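Local structure of GMP reductase (Trypanosoma brucei brucei, 6JIG) at residues D16-R26 and E465-M475. The protein probably catalyses the irreversible NADPH-dependent deamination of GMP to IMP, helping to balance adenine and guanine nucleotides. The protein carries 1 engineered substitution. Numbering follows the deposited sequence.
Sequences DDVLIIPQHSR and EMQRRTRFVRM
Leu19 and Val473 form the hydrogen-bonded pair of a short antiparallel sheet. Leu19 N donates to Val473 O at 2.9 Å, and Val473 N donates back to Leu19 O. Met475 N to Asp17 O extends the pairing at one end. Ile21 N to Arg471 O extends it at the other, at 2.8 Å and 173° at the hydrogen. Water 2 bridges Ile21 O and Arg471 N. Water 1 donates to Asp17 OD1 and Met475 O; Asp17 OD1 also hydrogen-bonds Thr476 OG1 of a third subunit.

Apolar side chains pack on both faces. On one, Val18 CG2 lies 3.7 Å from Phe472 CD1, and Ile20 CG1 lies near CE1 of the same ring. Thr470 CG2 sits over one face of this ring, toward its rim. Ile20 CD1 meets Met466 CE tip to tip at 3.9 Å. On the other face, the Ile21 and Val473 side chains cross at about a right angle, with Ile21 CG1 against Val473 CG1. The extended chain of Met475 (chi2 177°, chi3 174°) carries CE to 3.6 Å from Leu19 CD2.

This two-stranded sheet joins the N- and C-terminal parts of the IMPDH/GMPR domain, apart from the eight-stranded TIM barrel. Phe472 and Ile20 also touch barrel helix 357-365. Arg474 and Met475 pair in parallel with a strand of a second subunit.

A salt-bridge network of Arg26, Glu465 and Arg469 lies beyond the sheet. Arg26 NH2 forms a salt bridge with Glu465 OE1 at 3.2 Å, on the syn side of the carboxylate. Arg469 NH1 forms another with the same oxygen at 2.6 Å.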
# COMPACT_ATOMS: atom_id res chain seq x y z
N ASP A 16 22.27 17.74 3.26
CA ASP A 16 21.73 16.84 4.28
C ASP A 16 22.80 16.20 5.16
O ASP A 16 22.44 15.51 6.13
CB ASP A 16 20.89 15.74 3.65
CG ASP A 16 19.49 16.19 3.33
OD1 ASP A 16 19.10 17.30 3.76
OD2 ASP A 16 18.77 15.44 2.65
N ASP A 17 24.09 16.40 4.87
CA ASP A 17 25.14 15.85 5.72
C ASP A 17 25.50 16.76 6.90
O ASP A 17 26.24 16.32 7.78
CB ASP A 17 26.42 15.58 4.92
CG ASP A 17 26.30 14.34 4.02
OD1 ASP A 17 25.93 13.26 4.52
OD2 ASP A 17 26.58 14.46 2.80
N VAL A 18 25.06 18.02 6.92
CA VAL A 18 25.56 18.95 7.92
C VAL A 18 24.42 19.76 8.53
O VAL A 18 23.32 19.87 7.99
CB VAL A 18 26.65 19.90 7.35
CG1 VAL A 18 27.85 19.10 6.84
CG2 VAL A 18 26.08 20.76 6.22
N LEU A 19 24.70 20.32 9.71
CA LEU A 19 23.89 21.37 10.31
C LEU A 19 24.78 22.56 10.60
O LEU A 19 25.98 22.41 10.78
CB LEU A 19 23.24 20.91 11.62
CG LEU A 19 22.30 19.73 11.50
CD1 LEU A 19 22.00 19.23 12.91
CD2 LEU A 19 21.02 20.15 10.79
N ILE A 20 24.17 23.75 10.64
CA ILE A 20 24.85 24.97 11.08
C ILE A 20 24.93 24.97 12.60
O ILE A 20 23.91 24.83 13.28
CB ILE A 20 24.13 26.21 10.56
CG1 ILE A 20 24.19 26.25 9.03
CG2 ILE A 20 24.72 27.49 11.20
CD1 ILE A 20 23.17 27.24 8.43
N ILE A 21 26.13 25.09 13.14
CA ILE A 21 26.30 25.09 14.59
C ILE A 21 25.85 26.44 15.13
O ILE A 21 26.33 27.48 14.64
CB ILE A 21 27.77 24.84 14.96
CG1 ILE A 21 28.24 23.46 14.49
CG2 ILE A 21 27.95 24.95 16.48
CD1 ILE A 21 29.76 23.32 14.54
N PRO A 22 24.95 26.49 16.11
CA PRO A 22 24.55 27.78 16.66
C PRO A 22 25.74 28.52 17.26
O PRO A 22 26.62 27.92 17.88
CB PRO A 22 23.51 27.41 17.73
CG PRO A 22 23.01 26.04 17.31
CD PRO A 22 24.22 25.36 16.72
N GLN A 23 25.77 29.83 17.05
CA GLN A 23 26.84 30.72 17.50
C GLN A 23 26.23 31.81 18.37
O GLN A 23 25.01 31.97 18.44
CB GLN A 23 27.58 31.38 16.32
CG GLN A 23 28.09 30.42 15.27
CD GLN A 23 29.21 29.54 15.80
OE1 GLN A 23 30.18 30.02 16.38
NE2 GLN A 23 29.08 28.22 15.60
N HIS A 24 27.09 32.55 19.05
CA HIS A 24 26.64 33.70 19.81
C HIS A 24 25.98 34.72 18.89
O HIS A 24 26.59 35.18 17.92
CB HIS A 24 27.81 34.33 20.55
CG HIS A 24 27.45 35.59 21.28
ND1 HIS A 24 26.36 35.67 22.12
CD2 HIS A 24 28.02 36.81 21.28
CE1 HIS A 24 26.28 36.89 22.61
NE2 HIS A 24 27.28 37.60 22.12
N SER A 25 24.74 35.09 19.20
CA SER A 25 23.98 36.01 18.37
C SER A 25 23.73 37.30 19.15
O SER A 25 23.11 37.27 20.22
CB SER A 25 22.66 35.38 17.92
OG SER A 25 21.79 36.33 17.34
N ARG A 26 24.22 38.41 18.61
CA ARG A 26 23.84 39.72 19.12
C ARG A 26 22.58 40.24 18.44
O ARG A 26 22.13 41.35 18.75
CB ARG A 26 24.99 40.71 18.94
CG ARG A 26 25.17 41.17 17.50
CD ARG A 26 26.61 41.58 17.19
NE ARG A 26 26.74 42.20 15.88
CZ ARG A 26 26.81 41.52 14.73
NH1 ARG A 26 26.76 40.20 14.74
NH2 ARG A 26 26.94 42.17 13.57
N GLU A 465 29.01 38.28 6.73
CA GLU A 465 29.18 37.74 8.08
C GLU A 465 28.71 36.28 8.14
O GLU A 465 29.31 35.46 8.85
CB GLU A 465 28.39 38.57 9.09
CG GLU A 465 29.07 39.88 9.48
CD GLU A 465 28.25 40.68 10.49
OE1 GLU A 465 27.44 40.08 11.23
OE2 GLU A 465 28.44 41.92 10.56
N MET A 466 27.63 35.95 7.43
CA MET A 466 27.17 34.57 7.39
C MET A 466 28.24 33.66 6.80
O MET A 466 28.51 32.57 7.32
CB MET A 466 25.88 34.48 6.57
CG MET A 466 25.25 33.09 6.52
SD MET A 466 24.77 32.53 8.16
CE MET A 466 23.87 31.02 7.76
N GLN A 467 28.89 34.11 5.73
CA GLN A 467 29.94 33.31 5.10
C GLN A 467 31.16 33.18 6.00
O GLN A 467 31.79 32.12 6.04
CB GLN A 467 30.32 33.93 3.76
CG GLN A 467 29.16 33.96 2.77
CD GLN A 467 29.44 34.87 1.59
OE1 GLN A 467 30.25 35.79 1.68
NE2 GLN A 467 28.75 34.61 0.49
N ARG A 468 31.50 34.24 6.75
CA ARG A 468 32.69 34.18 7.58
C ARG A 468 32.45 33.41 8.88
O ARG A 468 33.34 32.68 9.35
CB ARG A 468 33.19 35.59 7.91
N ARG A 469 31.27 33.54 9.47
CA ARG A 469 31.03 33.04 10.82
C ARG A 469 30.48 31.62 10.87
O ARG A 469 30.61 30.96 11.91
CB ARG A 469 30.07 33.97 11.56
CG ARG A 469 30.75 35.24 12.03
CD ARG A 469 29.80 36.33 12.48
NE ARG A 469 30.55 37.59 12.53
CZ ARG A 469 30.04 38.78 12.85
NH1 ARG A 469 28.76 38.90 13.17
NH2 ARG A 469 30.83 39.85 12.85
N THR A 470 29.88 31.13 9.79
CA THR A 470 29.21 29.84 9.86
C THR A 470 30.22 28.71 10.10
O THR A 470 31.30 28.68 9.52
CB THR A 470 28.41 29.58 8.59
OG1 THR A 470 27.26 30.44 8.59
CG2 THR A 470 27.91 28.12 8.53
N ARG A 471 29.85 27.81 11.01
CA ARG A 471 30.57 26.58 11.28
C ARG A 471 29.59 25.44 11.16
O ARG A 471 28.44 25.56 11.58
CB ARG A 471 31.20 26.58 12.68
CG ARG A 471 32.14 27.75 12.94
CD ARG A 471 33.41 27.65 12.09
NE ARG A 471 34.34 28.73 12.40
CZ ARG A 471 34.42 29.86 11.72
NH1 ARG A 471 33.66 30.06 10.65
NH2 ARG A 471 35.29 30.80 12.09
N PHE A 472 30.03 24.33 10.58
CA PHE A 472 29.18 23.18 10.36
C PHE A 472 29.55 22.03 11.30
O PHE A 472 30.69 21.91 11.74
CB PHE A 472 29.29 22.67 8.92
CG PHE A 472 28.76 23.63 7.88
CD1 PHE A 472 27.40 23.85 7.75
CD2 PHE A 472 29.63 24.30 7.04
CE1 PHE A 472 26.91 24.72 6.79
CE2 PHE A 472 29.15 25.18 6.07
CZ PHE A 472 27.79 25.38 5.95
N VAL A 473 28.56 21.18 11.56
CA VAL A 473 28.78 19.88 12.18
C VAL A 473 28.13 18.82 11.29
O VAL A 473 27.03 19.02 10.77
CB VAL A 473 28.22 19.84 13.63
CG1 VAL A 473 26.74 20.25 13.67
CG2 VAL A 473 28.42 18.46 14.25
N ARG A 474 28.84 17.72 11.09
CA ARG A 474 28.37 16.63 10.24
C ARG A 474 27.42 15.73 11.03
O ARG A 474 27.60 15.53 12.23
CB ARG A 474 29.58 15.86 9.72
CG ARG A 474 29.28 14.68 8.87
CD ARG A 474 30.52 14.33 8.08
NE ARG A 474 30.39 13.03 7.45
CZ ARG A 474 31.42 12.39 6.94
NH1 ARG A 474 32.64 12.94 7.01
NH2 ARG A 474 31.25 11.20 6.37
N MET A 475 26.37 15.24 10.37
CA MET A 475 25.46 14.31 11.03
C MET A 475 25.40 13.00 10.25
O MET A 475 25.64 12.97 9.03
CB MET A 475 24.04 14.90 11.21
CG MET A 475 23.45 15.63 10.01
SD MET A 475 21.75 16.20 10.37
CE MET A 475 21.40 17.15 8.89
O HOH W 1 27.12 12.60 6.95
O HOH W 2 27.47 28.75 12.48